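Local coordinates for protein putative amidohydrolase (Unidentified, PDB 3MKV) that probably acts as a zinc-dependent prolidase of the amidohydrolase superfamily, cleaving dipeptides that end in proline, at residues G307-S310 / I311-M314; L257-D260 / E261-R264; F115-A118 / V119-L123; L75-V78 / A79-P82. One frame throughout, in Å; residues are numbered along the deposited sequence. Where two conformers were deposited one is given.

Contact 1: G307-S310 / I311-M314; sequences GLHS and IEIM
Ser310 and Met314 meet one turn apart on helix 307-317, where the Met314 amide donates to Ser310 O at 2.9 Å. The methionine chain bends at its third torsion, which brings CE back against the serine, 3.8 Å from Ser310 OG. On the outer surface, His309 ND1 donates to Glu312 OE1 at 2.6 Å with an N-H...O angle of 154°. The oxygen lies close to the imidazole plane at the ring's edge, but is approached on its anti side and from out of the carboxylate plane, which stands 80° from the ring. Because CG is anti to the backbone N (chi1 180°), the ring also comes over Ile313, the two side chains aslant, with CG1 over one face 4.1 Å from the ring centroid, a CH-pi contact. Ile311 is buried: its CG1 rests 3.6 Å from Gly307 O, and beyond the helix it packs on Pro275, Leu342 and Leu346. Ile313 N to His309 O, 3.1 Å, continues the helical ladder. Edge bond and face contact together should restrict rotation of the imidazole, and the carboxylate would be expected to favour a proton on ND1, perhaps raising the basicity of His309.

Contact 2: L257-D260 / E261-R264; sequences LIDD and ETAR
Asp259 OD1 takes two bonds from Thr262, one from the backbone N at 2.7 Å and one from OG1 at 2.5 Å. Both arrive on the syn side, from opposite faces of the carboxylate plane and each about 30° out of it. Asp259 CG lies between its own backbone N and carbonyl carbon (chi1 64°), which turns the carboxylate over the first turn as the N-cap of helix 260-269. The same residue's O accepts from Ala263 N at 2.7 Å. Behind the cap the packing is closer: Ile258 CD1 lies 3.6 Å from Ala263 CA, and Ile258 CG1 3.8 Å from Thr262 CB. Ile258 at N' and Ala263 at N4 are placed as in a hydrophobic staple. Ile241 backs both Ile258 and Thr262. The far side is looser. Arg264, bent at its third torsion, lays its guanidinium beside the backbone; its NH1 stays 5.4 Å from Asp260 OD2, which instead forms a salt bridge to Arg316. A carboxylate accepting a helix amide and a hydroxyl at the helix start is probably stabilised in its charged form, and its negative charge would be expected to interact favourably with the positive end of the helix dipole.

Contact 3: F115-A118 / V119-L123; sequences FKQA and VESGL
Gln117 O receives the Ser121 amide at 2.8 Å, nearly in line with the carbonyl, and the Ser121 hydroxyl stands 3.2 Å away. That hydroxyl is also 3.3 Å from Ala118 O; both are weak, and its single proton cannot be assigned between the two. Ser121 OG reaches this spot because it lies between its own backbone N and carbonyl carbon (chi1 76°), folded back over the last turn. Just before it in the helix, Val119 N donates to Phe115 O at 3.2 Å and Glu120 N to Lys116 O at 3.1 Å. Glu120, bent at its second torsion (-57°), holds a water through OE2 at 2.9 Å, and the water gives a weak bond to Lys116 O. Lys116 points its ammonium elsewhere, to Asp190 and Leu129 O. Leu88 of the second subunit packs on both Ala118 and Leu123. Gly122 is the first residue to leave helical phi/psi (phi 78°); its N donates to Val119 O at 2.9 Å, and the chain turns back so that Leu123 N comes near Ala118 O. This is a Schellman motif, closing the helix of the beta-alpha-beta unit formed by strand 102-107, helix 113-120 and strand 128-131 in the TIM-barrel-type fold.

Contact 4: L75-V78 / A79-P82; sequences LPRV and ATLP
Arg77 and Leu81 lie aslant to one another, with Leu81 CD2 over one face of the guanidinium, offset toward its rim and 3.9 Å from Arg77 NH2. With CG anti to the backbone N (chi1 177°) and the chain extended to NE, the guanidinium is carried outward from the helix to where Leu81 CD2 can meet it. NH1 has its main partner elsewhere, in a salt bridge with Glu72. The other methyl of Leu81, CD1, turns to the backbone, 4.1 Å from Val78 CA. Thr80 is oriented differently: its hydroxyl faces back and OG1 donates to Arg77 O at 2.9 Å, only 17° from the carbonyl plane, while Thr80 N reaches the same oxygen at 3.1 Å from 60° above that plane. Before this, Ala79 N bonds to Leu75 O at 3.3 Å; after it, Leu81 N makes weak bonds to Arg77 O and Val78 O, as the chain unwinds toward Pro82, the N-cap position of helix 83-99. Beyond the turn, Thr80 O bonds Ser149 OG of the third subunit. Thr80 OG1 and, from well above the plane, Thr80 N thus share Arg77 O with a weak third donor, which suggests that the threonine supplies much of the hydrogen bonding at the end of this short helix, while the leucine gives the charged guanidinium an apolar partner on one face.

Overall arrangement
Contacts 1 and 2 are neighbours, their centres about 9 Å apart: Ile313 CD1 packs 3.6 Å from Ile258 O, and Ile313 CG2 lies 3.8 Å from Ala263 CB, pressing helix 307-317 onto the start of helix 260-269. Contact 1 is largely buried, in the opening turns of its helix; contact 2 is partly buried at a helix beginning. Contact 3, partly buried at a helix end, lies across the chain's centre from both. Contact 4 is the surface member. In contacts 1 and 2 a carboxylate accepts directly from a side chain of the same contact; in contacts 3 and 4 it is mainly a hydroxyl that turns to a backbone carbonyl, and other subunits pack alongside.

Contact 1: G307-S310 / I311-M314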
ATOM      1  N   GLY A 307     -41.861  16.728  17.426  1.00 68.18           N
ATOM      2  CA  GLY A 307     -42.345  15.462  16.883  1.00 68.67           C
ATOM      3  C   GLY A 307     -43.853  15.293  16.902  1.00 69.86           C
ATOM      4  O   GLY A 307     -44.467  14.993  15.874  1.00 66.55           O
ATOM      5  N   LEU A 308     -44.457  15.469  18.071  1.00 71.53           N
ATOM      6  CA  LEU A 308     -45.899  15.305  18.194  1.00 75.62           C
ATOM      7  C   LEU A 308     -46.622  16.194  17.178  1.00 73.86           C
ATOM      8  O   LEU A 308     -47.556  15.758  16.507  1.00 74.43           O
ATOM      9  CB  LEU A 308     -46.346  15.627  19.622  1.00 80.72           C
ATOM     10  CG  LEU A 308     -47.497  14.823  20.243  1.00 85.78           C
ATOM     11  CD1 LEU A 308     -47.257  13.322  20.142  1.00 81.24           C
ATOM     12  CD2 LEU A 308     -47.720  15.235  21.706  1.00 79.34           C
ATOM     13  N   HIS A 309     -46.173  17.436  17.045  1.00 69.24           N
ATOM     14  CA  HIS A 309     -46.810  18.367  16.119  1.00 70.79           C
ATOM     15  C   HIS A 309     -46.579  18.029  14.630  1.00 64.95           C
ATOM     16  O   HIS A 309     -47.459  18.265  13.791  1.00 57.02           O
ATOM     17  CB  HIS A 309     -46.392  19.812  16.432  1.00 74.59           C
ATOM     18  CG  HIS A 309     -47.007  20.830  15.519  1.00 81.47           C
ATOM     19  ND1 HIS A 309     -48.369  20.960  15.361  1.00 83.84           N
ATOM     20  CD2 HIS A 309     -46.445  21.769  14.722  1.00 91.01           C
ATOM     21  CE1 HIS A 309     -48.622  21.931  14.500  1.00 88.96           C
ATOM     22  NE2 HIS A 309     -47.469  22.440  14.099  1.00 90.93           N
ATOM     23  N   SER A 310     -45.404  17.490  14.308  1.00 60.33           N
ATOM     24  CA  SER A 310     -45.088  17.099  12.924  1.00 59.73           C
ATOM     25  C   SER A 310     -46.150  16.180  12.347  1.00 59.13           C
ATOM     26  O   SER A 310     -46.469  16.261  11.160  1.00 60.16           O
ATOM     27  CB  SER A 310     -43.711  16.424  12.830  1.00 58.89           C
ATOM     28  OG  SER A 310     -43.659  15.213  13.581  1.00 56.34           O
ATOM     29  N   ILE A 311     -46.690  15.307  13.197  1.00 60.01           N
ATOM     30  CA  ILE A 311     -47.742  14.366  12.802  1.00 61.37           C
ATOM     31  C   ILE A 311     -48.980  15.099  12.283  1.00 63.45           C
ATOM     32  O   ILE A 311     -49.537  14.746  11.234  1.00 63.06           O
ATOM     33  CB  ILE A 311     -48.151  13.446  13.977  1.00 60.09           C
ATOM     34  CG1 ILE A 311     -46.932  12.704  14.537  1.00 58.24           C
ATOM     35  CG2 ILE A 311     -49.227  12.458  13.544  1.00 55.24           C
ATOM     36  CD1 ILE A 311     -46.209  11.845  13.513  1.00 59.56           C
ATOM     37  N   GLU A 312     -49.402  16.117  13.028  1.00 67.39           N
ATOM     38  CA  GLU A 312     -50.547  16.944  12.645  1.00 66.21           C
ATOM     39  C   GLU A 312     -50.294  17.594  11.293  1.00 61.15           C
ATOM     40  O   GLU A 312     -51.149  17.554  10.408  1.00 59.58           O
ATOM     41  CB  GLU A 312     -50.804  18.017  13.709  1.00 72.01           C
ATOM     42  CG  GLU A 312     -51.183  17.466  15.082  1.00 81.24           C
ATOM     43  CD  GLU A 312     -50.942  18.470  16.206  1.00 87.09           C
ATOM     44  OE1 GLU A 312     -50.479  19.592  15.911  1.00 86.85           O
ATOM     45  OE2 GLU A 312     -51.202  18.131  17.383  1.00 86.72           O
ATOM     46  N   ILE A 313     -49.107  18.187  11.144  1.00 59.41           N
ATOM     47  CA  ILE A 313     -48.662  18.771   9.881  1.00 55.68           C
ATOM     48  C   ILE A 313     -48.728  17.778   8.717  1.00 57.25           C
ATOM     49  O   ILE A 313     -49.174  18.122   7.618  1.00 58.09           O
ATOM     50  CB  ILE A 313     -47.213  19.335   9.998  1.00 61.00           C
ATOM     51  CG1 ILE A 313     -47.192  20.598  10.863  1.00 52.02           C
ATOM     52  CG2 ILE A 313     -46.596  19.609   8.616  1.00 45.93           C
ATOM     53  CD1 ILE A 313     -45.796  21.159  11.086  1.00 54.20           C
ATOM     54  N   MET A 314     -48.291  16.545   8.954  1.00 59.01           N
ATOM     55  CA  MET A 314     -48.213  15.558   7.873  1.00 56.95           C
ATOM     56  C   MET A 314     -49.578  15.022   7.496  1.00 57.14           C
ATOM     57  O   MET A 314     -49.842  14.740   6.325  1.00 60.21           O
ATOM     58  CB  MET A 314     -47.253  14.414   8.229  1.00 60.04           C
ATOM     59  CG  MET A 314     -45.777  14.754   8.012  1.00 55.15           C
ATOM     60  SD  MET A 314     -44.622  13.455   8.511  1.00 54.46           S
ATOM     61  CE  MET A 314     -44.654  13.577  10.295  1.00 57.18           C
TER

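Contact 2: L257-D260 / E261-R264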
ATOM      1  N   LEU A 257     -38.830  18.018  11.997  1.00 60.35           N
ATOM      2  CA  LEU A 257     -38.976  19.464  11.837  1.00 58.57           C
ATOM      3  C   LEU A 257     -39.588  19.830  10.490  1.00 58.35           C
ATOM      4  O   LEU A 257     -39.419  20.938   9.997  1.00 63.22           O
ATOM      5  CB  LEU A 257     -37.622  20.151  12.012  1.00 55.56           C
ATOM      6  CG  LEU A 257     -37.028  19.910  13.403  1.00 59.39           C
ATOM      7  CD1 LEU A 257     -35.593  20.412  13.505  1.00 55.55           C
ATOM      8  CD2 LEU A 257     -37.908  20.554  14.467  1.00 63.39           C
ATOM      9  N   ILE A 258     -40.297  18.888   9.890  1.00 58.79           N
ATOM     10  CA  ILE A 258     -40.929  19.146   8.611  1.00 59.93           C
ATOM     11  C   ILE A 258     -41.940  20.276   8.767  1.00 62.68           C
ATOM     12  O   ILE A 258     -42.481  20.493   9.854  1.00 59.44           O
ATOM     13  CB  ILE A 258     -41.629  17.880   8.071  1.00 58.43           C
ATOM     14  CG1 ILE A 258     -42.089  18.089   6.632  1.00 50.22           C
ATOM     15  CG2 ILE A 258     -42.797  17.476   8.967  1.00 45.24           C
ATOM     16  CD1 ILE A 258     -42.471  16.793   5.939  1.00 46.92           C
ATOM     17  N   ASP A 259     -42.191  20.991   7.676  1.00 65.15           N
ATOM     18  CA  ASP A 259     -43.180  22.060   7.679  1.00 67.82           C
ATOM     19  C   ASP A 259     -44.276  21.805   6.645  1.00 69.81           C
ATOM     20  O   ASP A 259     -44.105  20.991   5.732  1.00 69.20           O
ATOM     21  CB  ASP A 259     -42.506  23.409   7.423  1.00 67.65           C
ATOM     22  CG  ASP A 259     -41.876  23.494   6.047  1.00 75.16           C
ATOM     23  OD1 ASP A 259     -41.999  22.519   5.267  1.00 67.30           O
ATOM     24  OD2 ASP A 259     -41.258  24.542   5.745  1.00 81.28           O
ATOM     25  N   ASP A 260     -45.400  22.502   6.797  1.00 71.99           N
ATOM     26  CA  ASP A 260     -46.534  22.356   5.885  1.00 69.90           C
ATOM     27  C   ASP A 260     -46.091  22.277   4.433  1.00 68.80           C
ATOM     28  O   ASP A 260     -46.537  21.405   3.679  1.00 69.76           O
ATOM     29  CB  ASP A 260     -47.494  23.528   6.051  1.00 70.86           C
ATOM     30  CG  ASP A 260     -48.103  23.585   7.436  1.00 89.82           C
ATOM     31  OD1 ASP A 260     -47.793  24.537   8.186  1.00101.72           O
ATOM     32  OD2 ASP A 260     -48.881  22.669   7.785  1.00 98.13           O
ATOM     33  N   GLU A 261     -45.216  23.198   4.041  1.00 65.16           N
ATOM     34  CA  GLU A 261     -44.792  23.306   2.653  1.00 64.77           C
ATOM     35  C   GLU A 261     -44.039  22.059   2.171  1.00 64.99           C
ATOM     36  O   GLU A 261     -44.230  21.603   1.037  1.00 64.14           O
ATOM     37  CB  GLU A 261     -43.938  24.555   2.456  1.00 64.49           C
ATOM     38  CG  GLU A 261     -43.463  24.737   1.024  1.00 78.45           C
ATOM     39  CD  GLU A 261     -42.332  25.749   0.900  1.00 89.91           C
ATOM     40  OE1 GLU A 261     -41.391  25.486   0.119  1.00 93.13           O
ATOM     41  OE2 GLU A 261     -42.384  26.800   1.580  1.00 92.24           O
ATOM     42  N   THR A 262     -43.181  21.515   3.031  1.00 61.63           N
ATOM     43  CA  THR A 262     -42.427  20.319   2.690  1.00 60.75           C
ATOM     44  C   THR A 262     -43.330  19.101   2.794  1.00 60.80           C
ATOM     45  O   THR A 262     -43.228  18.166   1.992  1.00 59.16           O
ATOM     46  CB  THR A 262     -41.213  20.134   3.610  1.00 60.72           C
ATOM     47  OG1 THR A 262     -40.463  21.348   3.654  1.00 58.60           O
ATOM     48  CG2 THR A 262     -40.318  19.021   3.099  1.00 61.21           C
ATOM     49  N   ALA A 263     -44.216  19.112   3.786  1.00 60.50           N
ATOM     50  CA  ALA A 263     -45.186  18.032   3.938  1.00 64.69           C
ATOM     51  C   ALA A 263     -45.936  17.870   2.635  1.00 65.04           C
ATOM     52  O   ALA A 263     -46.162  16.755   2.169  1.00 65.79           O
ATOM     53  CB  ALA A 263     -46.158  18.335   5.072  1.00 66.56           C
ATOM     54  N   ARG A 264     -46.309  19.003   2.046  1.00 68.60           N
ATOM     55  CA  ARG A 264     -47.030  19.010   0.784  1.00 68.16           C
ATOM     56  C   ARG A 264     -46.216  18.362  -0.323  1.00 64.60           C
ATOM     57  O   ARG A 264     -46.728  17.539  -1.073  1.00 68.16           O
ATOM     58  CB  ARG A 264     -47.431  20.437   0.387  1.00 71.30           C
ATOM     59  CG  ARG A 264     -48.742  20.916   1.012  1.00 75.79           C
ATOM     60  CD  ARG A 264     -49.370  22.077   0.217  1.00 81.61           C
ATOM     61  NE  ARG A 264     -48.553  23.291   0.259  1.00 80.00           N
ATOM     62  CZ  ARG A 264     -48.397  24.050   1.343  1.00 79.38           C
ATOM     63  NH1 ARG A 264     -48.998  23.724   2.483  1.00 79.62           N
ATOM     64  NH2 ARG A 264     -47.628  25.127   1.293  1.00 77.64           N
TER

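Contact 3: F115-A118 / V119-L123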
ATOM      1  N   PHE A 115     -28.312 -12.099   9.124  1.00 49.85           N
ATOM      2  CA  PHE A 115     -29.438 -12.060  10.062  1.00 50.51           C
ATOM      3  C   PHE A 115     -30.750 -12.446   9.380  1.00 49.27           C
ATOM      4  O   PHE A 115     -31.592 -13.155   9.940  1.00 47.04           O
ATOM      5  CB  PHE A 115     -29.584 -10.664  10.668  1.00 52.02           C
ATOM      6  CG  PHE A 115     -28.628 -10.387  11.789  1.00 50.18           C
ATOM      7  CD1 PHE A 115     -28.757 -11.044  13.000  1.00 58.14           C
ATOM      8  CD2 PHE A 115     -27.605  -9.469  11.634  1.00 47.56           C
ATOM      9  CE1 PHE A 115     -27.882 -10.790  14.039  1.00 59.25           C
ATOM     10  CE2 PHE A 115     -26.734  -9.209  12.662  1.00 56.04           C
ATOM     11  CZ  PHE A 115     -26.873  -9.872  13.873  1.00 55.74           C
ATOM     12  N   LYS A 116     -30.938 -11.953   8.168  1.00 48.29           N
ATOM     13  CA  LYS A 116     -32.131 -12.284   7.410  0.50 49.10           C
ATOM     14  C   LYS A 116     -32.228 -13.787   7.180  1.00 47.79           C
ATOM     15  O   LYS A 116     -33.307 -14.366   7.309  1.00 54.93           O
ATOM     16  CB  LYS A 116     -32.150 -11.547   6.069  0.50 47.05           C
ATOM     17  CG  LYS A 116     -33.304 -11.965   5.173  0.50 46.03           C
ATOM     18  CD  LYS A 116     -33.023 -11.654   3.713  0.50 48.37           C
ATOM     19  CE  LYS A 116     -33.314 -10.202   3.379  0.50 47.47           C
ATOM     20  NZ  LYS A 116     -34.772  -9.913   3.445  0.50 52.41           N
ATOM     21  N   GLN A 117     -31.103 -14.418   6.835  1.00 47.46           N
ATOM     22  CA  GLN A 117     -31.122 -15.849   6.549  0.50 49.22           C
ATOM     23  C   GLN A 117     -31.288 -16.644   7.844  1.00 46.95           C
ATOM     24  O   GLN A 117     -32.073 -17.581   7.895  1.00 57.67           O
ATOM     25  CB  GLN A 117     -29.879 -16.280   5.762  0.50 49.05           C
ATOM     26  CG  GLN A 117     -28.864 -17.087   6.551  0.50 58.22           C
ATOM     27  CD  GLN A 117     -29.068 -18.587   6.404  0.50 58.58           C
ATOM     28  OE1 GLN A 117     -29.413 -19.077   5.325  0.50 56.94           O
ATOM     29  NE2 GLN A 117     -28.847 -19.324   7.491  0.50 57.00           N
ATOM     30  N   ALA A 118     -30.571 -16.247   8.884  1.00 48.46           N
ATOM     31  CA  ALA A 118     -30.678 -16.876  10.193  1.00 47.59           C
ATOM     32  C   ALA A 118     -32.142 -17.030  10.659  1.00 52.94           C
ATOM     33  O   ALA A 118     -32.550 -18.106  11.119  1.00 43.83           O
ATOM     34  CB  ALA A 118     -29.884 -16.075  11.192  1.00 45.27           C
ATOM     35  N   VAL A 119     -32.922 -15.954  10.548  1.00 48.97           N
ATOM     36  CA  VAL A 119     -34.347 -16.010  10.853  1.00 51.81           C
ATOM     37  C   VAL A 119     -35.123 -16.907   9.886  1.00 55.64           C
ATOM     38  O   VAL A 119     -35.931 -17.731  10.308  1.00 60.34           O
ATOM     39  CB  VAL A 119     -35.025 -14.612  10.822  1.00 50.51           C
ATOM     40  CG1 VAL A 119     -36.517 -14.758  11.044  1.00 46.01           C
ATOM     41  CG2 VAL A 119     -34.437 -13.691  11.867  1.00 51.24           C
ATOM     42  N   GLU A 120     -34.909 -16.740   8.587  1.00 54.42           N
ATOM     43  CA  GLU A 120     -35.731 -17.476   7.644  1.00 55.50           C
ATOM     44  C   GLU A 120     -35.475 -18.973   7.718  1.00 59.22           C
ATOM     45  O   GLU A 120     -36.384 -19.770   7.488  1.00 61.36           O
ATOM     46  CB  GLU A 120     -35.591 -16.936   6.218  1.00 53.75           C
ATOM     47  CG  GLU A 120     -36.233 -15.564   6.023  1.00 70.46           C
ATOM     48  CD  GLU A 120     -37.726 -15.531   6.379  1.00 77.34           C
ATOM     49  OE1 GLU A 120     -38.515 -16.180   5.653  1.00 80.71           O
ATOM     50  OE2 GLU A 120     -38.111 -14.844   7.367  1.00 66.49           O
ATOM     51  N   SER A 121     -34.243 -19.357   8.045  1.00 59.06           N
ATOM     52  CA  SER A 121     -33.900 -20.770   8.187  1.00 59.92           C
ATOM     53  C   SER A 121     -34.338 -21.338   9.545  1.00 59.41           C
ATOM     54  O   SER A 121     -34.170 -22.529   9.819  1.00 62.34           O
ATOM     55  CB  SER A 121     -32.398 -20.973   7.996  1.00 57.10           C
ATOM     56  OG  SER A 121     -31.690 -20.553   9.153  1.00 61.95           O
ATOM     57  N   GLY A 122     -34.899 -20.488  10.392  1.00 53.99           N
ATOM     58  CA  GLY A 122     -35.322 -20.914  11.719  1.00 57.55           C
ATOM     59  C   GLY A 122     -34.197 -21.056  12.735  1.00 61.70           C
ATOM     60  O   GLY A 122     -34.432 -21.473  13.868  1.00 60.41           O
ATOM     61  N   LEU A 123     -32.974 -20.706  12.343  1.00 60.30           N
ATOM     62  CA  LEU A 123     -31.844 -20.787  13.258  1.00 57.49           C
ATOM     63  C   LEU A 123     -32.074 -19.909  14.493  1.00 61.03           C
ATOM     64  O   LEU A 123     -31.618 -20.234  15.591  1.00 60.83           O
ATOM     65  CB  LEU A 123     -30.542 -20.423  12.539  1.00 60.48           C
ATOM     66  CG  LEU A 123     -29.222 -20.452  13.328  1.00 65.81           C
ATOM     67  CD1 LEU A 123     -28.907 -21.851  13.890  1.00 62.17           C
ATOM     68  CD2 LEU A 123     -28.064 -19.940  12.463  1.00 56.75           C
TER
HETATM   69  O   HOH W   1     -36.242 -12.645   7.361  1.00 50.20           O

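Contact 4: L75-V78 / A79-P82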
ATOM      1  N   LEU A  75     -23.275   3.898  20.084  1.00 50.96           N
ATOM      2  CA  LEU A  75     -23.145   3.178  18.830  1.00 50.30           C
ATOM      3  C   LEU A  75     -21.695   3.055  18.365  1.00 54.52           C
ATOM      4  O   LEU A  75     -21.275   1.993  17.907  1.00 51.27           O
ATOM      5  CB  LEU A  75     -24.018   3.841  17.766  1.00 48.46           C
ATOM      6  CG  LEU A  75     -25.502   3.866  18.165  1.00 50.78           C
ATOM      7  CD1 LEU A  75     -26.359   4.514  17.087  1.00 48.95           C
ATOM      8  CD2 LEU A  75     -25.992   2.459  18.461  1.00 42.72           C
ATOM      9  N   PRO A  76     -20.914   4.138  18.496  1.00 55.84           N
ATOM     10  CA  PRO A  76     -19.515   4.016  18.127  1.00 53.95           C
ATOM     11  C   PRO A  76     -18.874   2.887  18.910  1.00 53.37           C
ATOM     12  O   PRO A  76     -18.077   2.122  18.362  1.00 55.98           O
ATOM     13  CB  PRO A  76     -18.918   5.361  18.552  1.00 53.63           C
ATOM     14  CG  PRO A  76     -20.071   6.310  18.510  1.00 52.45           C
ATOM     15  CD  PRO A  76     -21.248   5.488  18.981  1.00 56.37           C
ATOM     16  N   ARG A  77     -19.211   2.779  20.189  1.00 52.70           N
ATOM     17  CA  ARG A  77     -18.635   1.713  20.993  1.00 55.12           C
ATOM     18  C   ARG A  77     -19.105   0.333  20.531  1.00 52.20           C
ATOM     19  O   ARG A  77     -18.345  -0.636  20.583  1.00 51.40           O
ATOM     20  CB  ARG A  77     -18.915   1.893  22.486  1.00 55.11           C
ATOM     21  CG  ARG A  77     -18.369   0.722  23.294  1.00 60.80           C
ATOM     22  CD  ARG A  77     -18.584   0.864  24.792  1.00 70.63           C
ATOM     23  NE  ARG A  77     -18.003  -0.277  25.501  1.00 72.66           N
ATOM     24  CZ  ARG A  77     -18.696  -1.326  25.938  1.00 73.22           C
ATOM     25  NH1 ARG A  77     -20.012  -1.391  25.762  1.00 75.73           N
ATOM     26  NH2 ARG A  77     -18.072  -2.312  26.564  1.00 72.56           N
ATOM     27  N   VAL A  78     -20.350   0.242  20.072  1.00 50.63           N
ATOM     28  CA  VAL A  78     -20.892  -1.043  19.614  1.00 47.97           C
ATOM     29  C   VAL A  78     -20.118  -1.632  18.416  1.00 50.10           C
ATOM     30  O   VAL A  78     -20.035  -2.850  18.270  1.00 51.82           O
ATOM     31  CB  VAL A  78     -22.414  -0.968  19.330  1.00 45.85           C
ATOM     32  CG1 VAL A  78     -22.943  -2.314  18.886  1.00 41.33           C
ATOM     33  CG2 VAL A  78     -23.181  -0.489  20.578  1.00 41.32           C
ATOM     34  N   ALA A  79     -19.526  -0.779  17.581  1.00 47.23           N
ATOM     35  CA  ALA A  79     -18.819  -1.265  16.397  1.00 50.64           C
ATOM     36  C   ALA A  79     -17.450  -1.857  16.730  1.00 54.15           C
ATOM     37  O   ALA A  79     -16.858  -2.561  15.914  1.00 56.14           O
ATOM     38  CB  ALA A  79     -18.685  -0.165  15.348  1.00 46.62           C
ATOM     39  N   THR A  80     -16.951  -1.566  17.926  1.00 56.34           N
ATOM     40  CA  THR A  80     -15.661  -2.089  18.370  1.00 54.87           C
ATOM     41  C   THR A  80     -15.812  -3.384  19.167  1.00 49.99           C
ATOM     42  O   THR A  80     -14.855  -4.131  19.335  1.00 52.98           O
ATOM     43  CB  THR A  80     -14.921  -1.062  19.243  1.00 54.31           C
ATOM     44  OG1 THR A  80     -15.490  -1.072  20.555  1.00 52.47           O
ATOM     45  CG2 THR A  80     -15.048   0.334  18.637  1.00 44.44           C
ATOM     46  N   LEU A  81     -17.013  -3.634  19.673  1.00 51.42           N
ATOM     47  CA  LEU A  81     -17.329  -4.908  20.304  1.00 48.98           C
ATOM     48  C   LEU A  81     -17.146  -6.091  19.348  1.00 53.99           C
ATOM     49  O   LEU A  81     -17.371  -5.977  18.137  1.00 52.87           O
ATOM     50  CB  LEU A  81     -18.762  -4.887  20.817  1.00 48.91           C
ATOM     51  CG  LEU A  81     -19.016  -3.901  21.955  1.00 49.31           C
ATOM     52  CD1 LEU A  81     -20.444  -4.032  22.429  1.00 41.37           C
ATOM     53  CD2 LEU A  81     -18.033  -4.172  23.098  1.00 46.99           C
ATOM     54  N   PRO A  82     -16.734  -7.236  19.896  1.00 51.50           N
ATOM     55  CA  PRO A  82     -16.559  -8.462  19.150  1.00 52.19           C
ATOM     56  C   PRO A  82     -17.820  -8.858  18.395  1.00 54.17           C
ATOM     57  O   PRO A  82     -18.925  -8.715  18.911  1.00 55.73           O
ATOM     58  CB  PRO A  82     -16.275  -9.489  20.251  1.00 55.11           C
ATOM     59  CG  PRO A  82     -15.627  -8.681  21.325  1.00 52.36           C
ATOM     60  CD  PRO A  82     -16.397  -7.405  21.318  1.00 53.04           C
TER